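Local coordinates for sortase family protein (Clostridium perfringens, PDB 6IXZ) that probably acts as a class C sortase, a cysteine transpeptidase of the kind that joins pilin subunits covalently into surface pili, at residues E24-L29 / I135-L140; D51-H56 / T94-G99; A109-G112 / K117-T120; D121-K126 / T171-G176; I155-I160 / L183-R188. One frame throughout, in Å; residues are numbered along the deposited sequence.

Contact 1 of 5, residues E24-L29 / I135-L140; sequences EEVDDL and ILKKDL
Val26, on the helical segment 24-29, lies with its CA 7.0 Å from the CA of Leu136, at the start of the two-residue bend of a type I' turn running from Ile135 to Lys138. Paired backbone bonds, Ile135 N to Lys138 O at 2.9 Å and Lys138 N to Ile135 O at 2.8 Å, close this turn as the tip of a tight beta hairpin. Leu136 and Lys137, the two central residues, start toward the helix, while Val26 and Leu29, one helical turn apart, face back. Leu29 makes the direct contact with the leucine side chain: its CD2 reaches CD2 of Leu136 at 3.8 Å, the two side chains crossing at about a right angle. With CG of Leu29 opposite its backbone N (chi1 177°), the branch points across to the turn. Val26 meets the main chain instead, its CG1 3.8 Å from Leu136 O and also 4.2 Å from CG of Lys137. The Lys137 chain starts toward the helix, but its ammonium end leads off to a weak hydrogen bond with Asn19 OD1. Leu136 is buried as well by Ile30 and Ile33 of helix 23-41 and by Ile18 of helix 5-18. The turn between strands 130-135 and 138-150 thus packs on helix 23-41, with helix 5-18 beside it.

Contact 2 of 5, residues D51-H56 / T94-G99; sequences DYLNIH and TSLPVG
Ile55 keeps CG1 beside its backbone N (chi1 -54°) and continues fully extended (chi2 179°), which sends CD1 out to meet Leu96. Leu96 answers with a similar shape, its CG opposite the carbonyl carbon at chi1 -69°, and the two side chains meet tip to tip with Ile55 CD1 4.2 Å from Leu96 CD1. The same methyl of Leu96 takes a second partner, CD1 of Leu53, at 4.3 Å. One leucine branch is therefore touched by two residues of the other loop, and the bridge is purely apolar. It spans a wide separation: the nearest CA atoms, of Ile55 and Leu96, are 10.4 Å apart. Local turns set both loops. A short 3-10 turn ends in the bond from Asn54 N to Asp51 O at 3.2 Å, and Pro97 centres an inverse gamma turn in which Val98 N bonds to Leu96 O at 2.8 Å. Asn37 of helix 23-41 holds the Leu96 amide through its OD1, and Tyr77 of strand 71-77 packs on both Ile55 and Leu96. The contact thus joins the loop leading from helix 23-41 into strand 60-66 to the loop before strand 103-109, with Pro97 and Val98 resting on strand 130-135.

Contact 3 of 5, residues A109-G112 / K117-T120; sequences AHTG and KLFT
Ala109, at the end of strand 103-109, sets its CB against Phe119, 3.7 Å from Phe119 CB and equally near CD2 of the ring, which it approaches obliquely. Leu118 adds its CB 4.1 Å from the same Ala109 methyl, so the small side chain sits against both central residues of a type II' turn, Lys117 to Thr120. At His110 the side chain is directed the other way; it is the backbone N that meets this turn, 4.2 Å from Leu118 CD1. His110 also occupies the N-cap position of helix 111-114, and Gly112 N lies in plane at the edge of its ring. Thr111, in the helix's first turn, has its methyl modelled too close to Lys117 O, which leaves the placing of this side chain doubtful. As modelled, its OG1 lies 2.7 Å from a water that donates to Thr120 OG1 at 2.8 Å. The contact is thus apolar around Ala109 and, as modelled, bridged by a water at Thr111. Between these two parts the backbone N of His110, the predicted proton donor or acceptor, lies near Leu118, while its imidazole is turned toward Cys172, probably its catalytic partner.

Contact 4 of 5, residues D121-K126 / T171-G176; sequences DIDKLK and TCYPYG
Ile122 and Thr171 slide past each other in opposite directions beside the active-site end of strand 165-173, where residues 168-172 read TLLTC, the TLxTC signature of the sortase beta-barrel. The Thr171 methyl does the touching: CG2 is 3.9 Å from Ile122 CD1 and 4.0 Å from Ile122 CG1, so it lies along the isoleucine's outer branch. On Thr171 the hydroxyl stands opposite the backbone N (chi1 -170°), which turns CG2 toward the 3-10 segment 121-124. Ile122 offers CG1 from between its own N and carbonyl carbon (chi1 72°), with CD1 extended beyond it. Val184 and Leu182 of the neighbouring strand 180-188 pack on Ile122 and Thr171 respectively. Two residues along the strand, Tyr173 meets Asp123, whose CB lies oblique to the ring, 4.3 Å from CE1. The side chain of Cys172, between Thr171 and Tyr173, takes no part in this contact; it is the predicted acyl-thioester nucleophile. The packing thus joins the 3-10 segment to the strand that carries the cysteine. Beyond it the chain bends through a cis peptide before Pro174, whose CB lies over the centre of the Tyr173 ring, 4.0 Å above its plane.

Contact 5 of 5, residues I155-I160 / L183-R188; sequences IDELKI and LVRGER
Leu183 and Leu158 form the close-packed part of this contact, between strand 180-188 of the sortase beta-barrel and the loop joining strands 138-150 and 165-173. Their side chains cross at about a right angle, Leu158 CD2 lying 4.1 Å from Leu183 CD2. The other methyl of Leu183, CD1, is 4.1 Å from Glu157 CB, so the fork of the leucine fits against two successive residues of the 3-10 segment 156-158. Leu91 and Val106 pack on Leu158, and Thr168 and Leu170 on Leu183, so both leucines are buried. Toward Arg185 the contact becomes polar and looser, Glu157 and Arg185 both being partly exposed. Glu157 bends at chi2 (-64°) and Arg185 at chi3 (71°), and the two chains cross obliquely with their carboxylate and guanidinium planes 55° apart. Glu157 OE2 stays 4.1 Å from Arg185 NH1, beyond a salt bridge, although the opposite charges probably still attract. Each group has a firmer partner on strand 138-150: Gln146 NE2 bonds to Glu157 OE2, and Asn145 OD1 takes Arg185 NE. Tyr166 adds a cation-pi contact to the guanidinium. A water joins the two groups, donating to Glu157 OE2 at 3.0 Å and accepting from Arg185 NH1 at 3.1 Å, in plane at the guanidinium edge.

Contacts 1 and 2 lie together on one side of the chain, centres 11 Å apart, and touch where Leu29 CD1 meets Leu53 O at 3.6 Å. Contacts 3 and 4 pair on the opposite side, centres 8 Å apart, and touch at His110 CD2 and Cys172 SG, 3.4 Å apart. Contact 5 touches contact 2 and contact 4, but not contact 3; contact 4 uses strand 165-173 and contact 5 its sheet neighbour 180-188. Along the chain, the segments of contacts 2 and 3 fall between those of contact 1, whereas contact 4 interleaves with both contact 1 and contact 5. Contact 1, where helix 23-41 meets the hairpin, is centred about 30 Å from the centre of contact 4, which holds the predicted nucleophile.

Contact 1 of 5, residues E24-L29 / I135-L140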
# COMPACT_ATOMS: atom_id res chain seq x y z
N GLU A 24 -8.56 -18.48 -12.58
CA GLU A 24 -7.93 -18.08 -13.81
C GLU A 24 -7.82 -16.57 -13.90
O GLU A 24 -6.80 -16.03 -14.34
CB GLU A 24 -8.73 -18.60 -15.01
CG GLU A 24 -7.90 -18.80 -16.26
CD GLU A 24 -7.21 -20.16 -16.29
OE1 GLU A 24 -7.19 -20.79 -17.37
OE2 GLU A 24 -6.71 -20.60 -15.24
N GLU A 25 -8.90 -15.88 -13.57
CA GLU A 25 -8.93 -14.44 -13.75
C GLU A 25 -8.01 -13.76 -12.75
O GLU A 25 -7.31 -12.83 -13.11
CB GLU A 25 -10.36 -13.89 -13.65
CG GLU A 25 -11.10 -13.96 -14.97
CD GLU A 25 -11.92 -12.71 -15.26
OE1 GLU A 25 -12.39 -12.06 -14.29
OE2 GLU A 25 -12.11 -12.39 -16.45
N VAL A 26 -7.98 -14.26 -11.51
CA VAL A 26 -7.07 -13.75 -10.48
C VAL A 26 -5.62 -13.94 -10.93
O VAL A 26 -4.81 -13.00 -10.86
CB VAL A 26 -7.26 -14.46 -9.12
CG1 VAL A 26 -6.31 -13.87 -8.08
CG2 VAL A 26 -8.71 -14.38 -8.65
N ASP A 27 -5.30 -15.16 -11.39
CA ASP A 27 -3.97 -15.48 -11.95
C ASP A 27 -3.58 -14.50 -13.03
O ASP A 27 -2.46 -14.00 -13.06
CB ASP A 27 -3.96 -16.89 -12.56
CG ASP A 27 -3.72 -17.98 -11.52
OD1 ASP A 27 -3.64 -17.64 -10.33
OD2 ASP A 27 -3.53 -19.15 -11.91
N ASP A 28 -4.49 -14.24 -13.95
CA ASP A 28 -4.14 -13.39 -15.08
C ASP A 28 -3.99 -11.92 -14.66
O ASP A 28 -3.15 -11.20 -15.19
CB ASP A 28 -5.12 -13.59 -16.25
CG ASP A 28 -4.70 -14.76 -17.17
OD1 ASP A 28 -3.67 -14.65 -17.88
OD2 ASP A 28 -5.35 -15.83 -17.11
N LEU A 29 -4.72 -11.51 -13.62
CA LEU A 29 -4.57 -10.16 -13.09
C LEU A 29 -3.21 -9.98 -12.38
O LEU A 29 -2.50 -9.02 -12.61
CB LEU A 29 -5.72 -9.83 -12.12
CG LEU A 29 -5.57 -8.44 -11.48
CD1 LEU A 29 -5.53 -7.36 -12.55
CD2 LEU A 29 -6.67 -8.16 -10.46
N ILE A 135 -3.91 -9.04 -0.48
CA ILE A 135 -4.06 -8.29 -1.73
C ILE A 135 -4.28 -9.29 -2.86
O ILE A 135 -3.45 -10.16 -3.09
CB ILE A 135 -2.80 -7.47 -2.03
CG1 ILE A 135 -2.51 -6.49 -0.88
CG2 ILE A 135 -2.91 -6.79 -3.38
CD1 ILE A 135 -3.24 -5.17 -0.96
N LEU A 136 -5.46 -9.25 -3.48
CA LEU A 136 -5.81 -10.19 -4.55
C LEU A 136 -5.43 -11.63 -4.17
O LEU A 136 -4.77 -12.33 -4.95
CB LEU A 136 -5.16 -9.78 -5.87
CG LEU A 136 -5.76 -8.58 -6.61
CD1 LEU A 136 -6.61 -7.70 -5.71
CD2 LEU A 136 -4.69 -7.75 -7.29
N LYS A 137 -5.83 -12.05 -2.98
CA LYS A 137 -5.68 -13.44 -2.53
C LYS A 137 -4.27 -13.80 -2.07
O LYS A 137 -4.03 -14.89 -1.55
CB LYS A 137 -6.12 -14.42 -3.61
CG LYS A 137 -7.55 -14.23 -4.06
CD LYS A 137 -8.51 -14.77 -3.03
CE LYS A 137 -8.78 -16.25 -3.24
NZ LYS A 137 -9.76 -16.75 -2.24
N LYS A 138 -3.34 -12.86 -2.21
CA LYS A 138 -2.00 -13.04 -1.66
C LYS A 138 -1.96 -12.59 -0.22
O LYS A 138 -2.54 -11.56 0.15
CB LYS A 138 -0.97 -12.27 -2.48
CG LYS A 138 -0.76 -12.82 -3.88
CD LYS A 138 0.53 -12.29 -4.48
CE LYS A 138 1.69 -13.25 -4.27
NZ LYS A 138 1.84 -14.21 -5.41
N ASP A 139 -1.33 -13.43 0.60
CA ASP A 139 -0.99 -13.07 1.96
C ASP A 139 0.49 -12.71 2.00
O ASP A 139 1.34 -13.55 1.69
CB ASP A 139 -1.25 -14.26 2.88
CG ASP A 139 -2.73 -14.58 3.03
OD1 ASP A 139 -3.59 -13.71 2.79
OD2 ASP A 139 -3.02 -15.70 3.47
N LEU A 140 0.81 -11.46 2.32
CA LEU A 140 2.22 -11.04 2.37
C LEU A 140 2.58 -10.58 3.78
O LEU A 140 1.76 -9.96 4.47
CB LEU A 140 2.52 -9.92 1.35
CG LEU A 140 2.20 -10.16 -0.14
CD1 LEU A 140 2.29 -8.88 -0.96
CD2 LEU A 140 3.12 -11.20 -0.75

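Contact 2 of 5, residues D51-H56 / T94-G99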
# COMPACT_ATOMS: atom_id res chain seq x y z
N ASP A 51 -4.05 0.00 -19.56
CA ASP A 51 -5.51 -0.02 -19.66
C ASP A 51 -6.10 -1.34 -19.17
O ASP A 51 -7.11 -1.36 -18.45
CB ASP A 51 -5.94 0.23 -21.11
CG ASP A 51 -5.57 1.62 -21.61
OD1 ASP A 51 -5.61 2.57 -20.79
OD2 ASP A 51 -5.22 1.75 -22.80
N TYR A 52 -5.44 -2.44 -19.54
CA TYR A 52 -6.01 -3.77 -19.35
C TYR A 52 -6.04 -4.28 -17.91
O TYR A 52 -6.73 -5.27 -17.63
CB TYR A 52 -5.30 -4.80 -20.23
CG TYR A 52 -3.80 -4.79 -20.09
CD1 TYR A 52 -3.18 -5.52 -19.08
CD2 TYR A 52 -3.01 -4.10 -20.99
CE1 TYR A 52 -1.80 -5.55 -18.99
CE2 TYR A 52 -1.63 -4.13 -20.90
CZ TYR A 52 -1.03 -4.86 -19.90
OH TYR A 52 0.34 -4.86 -19.80
N LEU A 53 -5.29 -3.65 -17.00
CA LEU A 53 -5.34 -4.04 -15.59
C LEU A 53 -6.75 -3.83 -15.05
O LEU A 53 -7.22 -4.58 -14.19
CB LEU A 53 -4.33 -3.25 -14.75
CG LEU A 53 -2.85 -3.30 -15.17
CD1 LEU A 53 -1.94 -2.92 -14.01
CD2 LEU A 53 -2.49 -4.67 -15.70
N ASN A 54 -7.45 -2.85 -15.62
CA ASN A 54 -8.75 -2.43 -15.12
C ASN A 54 -8.71 -2.16 -13.62
O ASN A 54 -9.70 -2.29 -12.90
CB ASN A 54 -9.84 -3.45 -15.48
CG ASN A 54 -11.03 -2.81 -16.16
OD1 ASN A 54 -12.16 -2.87 -15.66
ND2 ASN A 54 -10.78 -2.13 -17.28
N ILE A 55 -7.54 -1.75 -13.15
CA ILE A 55 -7.45 -1.10 -11.86
C ILE A 55 -7.49 0.39 -12.09
O ILE A 55 -6.69 0.94 -12.85
CB ILE A 55 -6.17 -1.52 -11.11
CG1 ILE A 55 -6.13 -3.05 -11.03
CG2 ILE A 55 -6.16 -0.90 -9.72
CD1 ILE A 55 -4.92 -3.61 -10.34
N HIS A 56 -8.56 1.01 -11.63
CA HIS A 56 -8.71 2.44 -11.73
C HIS A 56 -8.39 3.04 -10.38
O HIS A 56 -8.65 2.42 -9.34
CB HIS A 56 -10.15 2.82 -12.11
CG HIS A 56 -10.60 2.24 -13.41
ND1 HIS A 56 -10.76 0.89 -13.61
CD2 HIS A 56 -11.01 2.84 -14.55
CE1 HIS A 56 -11.21 0.67 -14.84
NE2 HIS A 56 -11.36 1.85 -15.43
N THR A 94 4.47 4.01 -7.83
CA THR A 94 5.14 3.01 -6.98
C THR A 94 4.57 1.65 -7.30
O THR A 94 3.54 1.55 -7.92
CB THR A 94 5.07 3.32 -5.45
OG1 THR A 94 3.75 3.02 -4.94
CG2 THR A 94 5.41 4.78 -5.19
N SER A 95 5.29 0.59 -6.92
CA SER A 95 4.86 -0.78 -7.17
C SER A 95 3.47 -1.05 -6.61
O SER A 95 3.12 -0.50 -5.58
CB SER A 95 5.87 -1.75 -6.55
OG SER A 95 7.16 -1.51 -7.09
N LEU A 96 2.64 -1.81 -7.32
CA LEU A 96 1.45 -2.36 -6.71
C LEU A 96 1.88 -3.48 -5.74
O LEU A 96 2.84 -4.21 -6.01
CB LEU A 96 0.49 -2.90 -7.75
CG LEU A 96 -0.21 -1.87 -8.65
CD1 LEU A 96 -0.93 -2.54 -9.81
CD2 LEU A 96 -1.17 -1.02 -7.83
N PRO A 97 1.19 -3.57 -4.61
CA PRO A 97 1.69 -4.27 -3.45
C PRO A 97 1.39 -5.75 -3.54
O PRO A 97 0.64 -6.28 -2.74
CB PRO A 97 0.90 -3.64 -2.30
CG PRO A 97 -0.41 -3.35 -2.93
CD PRO A 97 -0.05 -2.83 -4.30
N VAL A 98 1.94 -6.40 -4.56
CA VAL A 98 1.81 -7.83 -4.67
C VAL A 98 3.14 -8.54 -4.36
O VAL A 98 3.27 -9.75 -4.64
CB VAL A 98 1.29 -8.27 -6.06
CG1 VAL A 98 -0.17 -7.86 -6.25
CG2 VAL A 98 2.16 -7.75 -7.18
N GLY A 99 4.18 -7.80 -3.96
CA GLY A 99 5.46 -8.44 -3.70
C GLY A 99 6.32 -8.74 -4.92
O GLY A 99 5.89 -8.61 -6.06

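Contact 3 of 5, residues A109-G112 / K117-T120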
# COMPACT_ATOMS: atom_id res chain seq x y z
N ALA A 109 -1.44 7.55 3.77
CA ALA A 109 -2.54 7.79 4.67
C ALA A 109 -2.51 9.24 5.03
O ALA A 109 -1.45 9.75 5.37
CB ALA A 109 -2.38 6.97 5.94
N HIS A 110 -3.67 9.90 4.96
CA HIS A 110 -3.80 11.32 5.35
C HIS A 110 -4.98 11.52 6.30
O HIS A 110 -6.10 11.60 5.86
CB HIS A 110 -3.96 12.24 4.12
CG HIS A 110 -3.60 13.67 4.38
ND1 HIS A 110 -3.86 14.30 5.57
CD2 HIS A 110 -2.93 14.58 3.63
CE1 HIS A 110 -3.42 15.54 5.53
NE2 HIS A 110 -2.80 15.72 4.38
N THR A 111 -4.72 11.61 7.61
CA THR A 111 -5.77 11.68 8.60
C THR A 111 -6.41 13.09 8.64
O THR A 111 -7.58 13.22 8.91
CB THR A 111 -5.31 11.30 10.02
OG1 THR A 111 -4.42 12.29 10.54
CG2 THR A 111 -4.66 9.94 10.06
N GLY A 112 -5.66 14.10 8.24
CA GLY A 112 -6.26 15.43 8.02
C GLY A 112 -7.40 15.45 7.02
O GLY A 112 -8.34 16.23 7.17
N LYS A 117 -8.01 7.84 12.26
CA LYS A 117 -6.63 7.68 12.71
C LYS A 117 -5.76 7.09 11.62
O LYS A 117 -4.59 7.48 11.45
CB LYS A 117 -6.57 6.79 13.96
CG LYS A 117 -6.90 7.54 15.24
CD LYS A 117 -6.79 6.66 16.48
CE LYS A 117 -5.44 5.97 16.58
NZ LYS A 117 -5.15 5.50 17.96
N LEU A 118 -6.33 6.15 10.86
CA LEU A 118 -5.61 5.46 9.77
C LEU A 118 -4.22 4.98 10.18
O LEU A 118 -4.11 3.95 10.86
CB LEU A 118 -5.57 6.33 8.50
CG LEU A 118 -6.92 6.72 7.88
CD1 LEU A 118 -6.74 7.45 6.55
CD2 LEU A 118 -7.81 5.53 7.68
N PHE A 119 -3.15 5.60 9.67
CA PHE A 119 -1.79 5.14 9.97
C PHE A 119 -1.12 5.97 11.06
O PHE A 119 0.12 5.93 11.20
CB PHE A 119 -0.88 5.17 8.74
CG PHE A 119 -1.03 4.01 7.81
CD1 PHE A 119 -1.71 2.86 8.18
CD2 PHE A 119 -0.32 4.00 6.62
CE1 PHE A 119 -1.81 1.79 7.32
CE2 PHE A 119 -0.44 2.95 5.73
CZ PHE A 119 -1.15 1.82 6.10
N THR A 120 -1.91 6.74 11.80
CA THR A 120 -1.34 7.60 12.85
C THR A 120 -0.41 6.88 13.81
O THR A 120 0.73 7.32 14.04
CB THR A 120 -2.45 8.34 13.63
OG1 THR A 120 -3.08 9.30 12.76
CG2 THR A 120 -1.89 9.05 14.87
O HOH W 1 -1.96 11.45 11.37

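Contact 4 of 5, residues D121-K126 / T171-G176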
# COMPACT_ATOMS: atom_id res chain seq x y z
N ASP A 121 -0.82 5.71 14.29
CA ASP A 121 -0.05 4.99 15.29
C ASP A 121 1.19 4.25 14.75
O ASP A 121 1.87 3.55 15.51
CB ASP A 121 -0.97 4.02 16.03
CG ASP A 121 -1.92 4.74 16.98
OD1 ASP A 121 -1.66 5.92 17.32
OD2 ASP A 121 -2.93 4.16 17.37
N ILE A 122 1.51 4.38 13.45
CA ILE A 122 2.75 3.79 12.94
C ILE A 122 3.96 4.50 13.50
O ILE A 122 5.05 3.95 13.48
CB ILE A 122 2.88 3.69 11.40
CG1 ILE A 122 3.09 5.06 10.74
CG2 ILE A 122 1.68 2.93 10.85
CD1 ILE A 122 3.34 4.99 9.26
N ASP A 123 3.71 5.59 14.22
CA ASP A 123 4.77 6.22 14.95
C ASP A 123 5.16 5.46 16.24
O ASP A 123 6.23 5.70 16.78
CB ASP A 123 4.45 7.68 15.21
CG ASP A 123 3.49 7.86 16.35
OD1 ASP A 123 2.72 6.92 16.62
OD2 ASP A 123 3.52 8.93 16.95
N LYS A 124 4.43 4.40 16.55
CA LYS A 124 4.81 3.52 17.68
C LYS A 124 5.53 2.26 17.21
O LYS A 124 6.10 1.52 18.02
CB LYS A 124 3.59 3.15 18.53
CG LYS A 124 2.72 4.34 18.93
CD LYS A 124 1.54 3.93 19.80
CE LYS A 124 0.72 5.14 20.26
NZ LYS A 124 -0.52 4.77 20.99
N LEU A 125 5.58 2.03 15.91
CA LEU A 125 6.30 0.88 15.41
C LEU A 125 7.82 1.06 15.57
O LEU A 125 8.32 2.15 15.49
CB LEU A 125 5.96 0.62 13.95
CG LEU A 125 4.53 0.22 13.63
CD1 LEU A 125 4.33 0.12 12.13
CD2 LEU A 125 4.18 -1.09 14.31
N LYS A 126 8.52 -0.05 15.73
CA LYS A 126 9.99 -0.07 15.72
C LYS A 126 10.54 -1.21 14.83
O LYS A 126 9.80 -2.07 14.38
CB LYS A 126 10.49 -0.22 17.15
CG LYS A 126 9.85 -1.35 17.93
CD LYS A 126 10.17 -2.72 17.33
CE LYS A 126 9.87 -3.87 18.29
NZ LYS A 126 10.79 -3.87 19.45
N THR A 171 2.58 8.13 6.57
CA THR A 171 1.56 9.00 7.17
C THR A 171 2.03 10.44 7.24
O THR A 171 3.22 10.68 7.40
CB THR A 171 1.20 8.55 8.59
OG1 THR A 171 0.05 9.27 9.05
CG2 THR A 171 2.31 8.79 9.53
N CYS A 172 1.14 11.40 6.98
CA CYS A 172 1.46 12.79 7.32
C CYS A 172 1.77 12.94 8.82
O CYS A 172 1.28 12.17 9.64
CB CYS A 172 0.31 13.72 6.96
SG CYS A 172 -0.08 13.69 5.23
N TYR A 173 2.60 13.92 9.14
CA TYR A 173 3.32 13.95 10.41
C TYR A 173 3.83 15.37 10.63
O TYR A 173 3.89 16.14 9.68
CB TYR A 173 4.49 12.96 10.37
CG TYR A 173 5.14 12.71 11.71
CD1 TYR A 173 4.59 11.82 12.62
CD2 TYR A 173 6.27 13.41 12.08
CE1 TYR A 173 5.14 11.66 13.88
CE2 TYR A 173 6.86 13.22 13.31
CZ TYR A 173 6.31 12.34 14.20
OH TYR A 173 6.90 12.18 15.44
N PRO A 174 3.96 15.78 11.90
CA PRO A 174 3.36 15.17 13.09
C PRO A 174 1.85 15.28 13.12
O PRO A 174 1.25 15.98 12.30
CB PRO A 174 3.96 15.97 14.26
CG PRO A 174 4.44 17.24 13.67
CD PRO A 174 4.78 16.96 12.24
N TYR A 175 1.25 14.60 14.10
CA TYR A 175 -0.20 14.41 14.13
C TYR A 175 -0.95 15.73 14.25
O TYR A 175 -0.82 16.44 15.24
CB TYR A 175 -0.59 13.49 15.28
CG TYR A 175 -2.09 13.39 15.46
CD1 TYR A 175 -2.85 12.52 14.68
CD2 TYR A 175 -2.76 14.19 16.38
CE1 TYR A 175 -4.22 12.44 14.81
CE2 TYR A 175 -4.13 14.10 16.54
CZ TYR A 175 -4.86 13.23 15.75
OH TYR A 175 -6.22 13.14 15.90
N GLY A 176 -1.81 16.02 13.28
CA GLY A 176 -2.60 17.24 13.29
C GLY A 176 -1.93 18.40 12.58
O GLY A 176 -2.56 19.43 12.35

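Contact 5 of 5, residues I155-I160 / L183-R188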
# COMPACT_ATOMS: atom_id res chain seq x y z
N ILE A 155 11.91 12.18 -1.80
CA ILE A 155 11.41 11.10 -2.62
C ILE A 155 12.37 9.90 -2.67
O ILE A 155 12.00 8.80 -3.07
CB ILE A 155 11.11 11.63 -4.04
CG1 ILE A 155 10.12 10.73 -4.78
CG2 ILE A 155 12.40 11.83 -4.83
CD1 ILE A 155 9.16 11.51 -5.65
N ASP A 156 13.59 10.08 -2.19
CA ASP A 156 14.63 9.10 -2.42
C ASP A 156 14.33 7.76 -1.76
O ASP A 156 14.70 6.71 -2.28
CB ASP A 156 15.98 9.62 -1.93
CG ASP A 156 16.59 10.66 -2.87
OD1 ASP A 156 16.10 10.81 -4.01
OD2 ASP A 156 17.55 11.32 -2.45
N GLU A 157 13.81 7.80 -0.54
CA GLU A 157 13.61 6.58 0.24
C GLU A 157 12.34 5.84 -0.21
O GLU A 157 12.00 4.79 0.33
CB GLU A 157 13.52 6.90 1.74
CG GLU A 157 14.83 7.42 2.34
CD GLU A 157 15.94 6.40 2.30
OE1 GLU A 157 17.11 6.82 2.40
OE2 GLU A 157 15.67 5.18 2.13
N LEU A 158 11.68 6.39 -1.22
CA LEU A 158 10.52 5.76 -1.83
C LEU A 158 10.84 5.01 -3.12
O LEU A 158 9.96 4.36 -3.70
CB LEU A 158 9.46 6.82 -2.13
CG LEU A 158 8.86 7.54 -0.92
CD1 LEU A 158 7.72 8.42 -1.41
CD2 LEU A 158 8.37 6.56 0.14
N LYS A 159 12.08 5.15 -3.59
CA LYS A 159 12.52 4.50 -4.83
C LYS A 159 12.60 2.98 -4.69
O LYS A 159 12.79 2.46 -3.61
CB LYS A 159 13.91 5.01 -5.23
CG LYS A 159 13.91 6.48 -5.66
CD LYS A 159 15.33 6.99 -5.86
CE LYS A 159 15.35 8.47 -6.22
NZ LYS A 159 14.60 8.75 -7.47
N ILE A 160 12.54 2.28 -5.82
CA ILE A 160 12.73 0.84 -5.80
C ILE A 160 14.21 0.56 -5.52
O ILE A 160 15.06 1.36 -5.91
CB ILE A 160 12.26 0.23 -7.12
CG1 ILE A 160 10.76 0.46 -7.26
CG2 ILE A 160 12.55 -1.27 -7.18
CD1 ILE A 160 10.27 0.42 -8.68
N LEU A 183 7.76 7.81 7.34
CA LEU A 183 7.88 6.64 6.48
C LEU A 183 8.27 5.49 7.36
O LEU A 183 9.19 5.61 8.16
CB LEU A 183 9.02 6.83 5.47
CG LEU A 183 8.91 8.06 4.57
CD1 LEU A 183 10.05 8.08 3.56
CD2 LEU A 183 7.56 8.08 3.86
N VAL A 184 7.58 4.36 7.22
CA VAL A 184 7.93 3.14 7.95
C VAL A 184 8.10 2.02 6.94
O VAL A 184 7.11 1.53 6.40
CB VAL A 184 6.84 2.77 9.00
CG1 VAL A 184 7.18 1.47 9.71
CG2 VAL A 184 6.67 3.89 10.02
N ARG A 185 9.36 1.64 6.67
CA ARG A 185 9.67 0.69 5.60
C ARG A 185 9.77 -0.70 6.17
O ARG A 185 10.48 -0.92 7.16
CB ARG A 185 11.01 0.99 4.93
CG ARG A 185 11.22 0.19 3.65
CD ARG A 185 12.57 0.54 3.03
NE ARG A 185 13.67 -0.00 3.82
CZ ARG A 185 14.96 0.31 3.65
NH1 ARG A 185 15.31 1.19 2.73
NH2 ARG A 185 15.89 -0.25 4.42
N GLY A 186 9.03 -1.61 5.56
CA GLY A 186 9.11 -3.03 5.90
C GLY A 186 9.66 -3.84 4.75
O GLY A 186 9.61 -3.40 3.59
N GLU A 187 10.36 -4.91 5.09
CA GLU A 187 10.94 -5.83 4.10
C GLU A 187 10.26 -7.19 4.21
O GLU A 187 9.93 -7.63 5.30
CB GLU A 187 12.47 -5.96 4.31
CG GLU A 187 13.17 -6.89 3.31
CD GLU A 187 14.67 -6.64 3.20
OE1 GLU A 187 15.23 -5.93 4.06
OE2 GLU A 187 15.29 -7.12 2.23
N ARG A 188 9.98 -7.79 3.05
CA ARG A 188 9.26 -9.06 2.93
C ARG A 188 9.90 -10.10 3.84
O ARG A 188 11.13 -10.25 3.83
CB ARG A 188 9.35 -9.55 1.47
CG ARG A 188 8.44 -10.71 1.09
CD ARG A 188 6.97 -10.32 1.09
NE ARG A 188 6.13 -11.45 0.71
CZ ARG A 188 6.01 -11.92 -0.54
NH1 ARG A 188 6.60 -11.32 -1.57
NH2 ARG A 188 5.30 -13.02 -0.75
O HOH W 2 13.82 3.14 0.89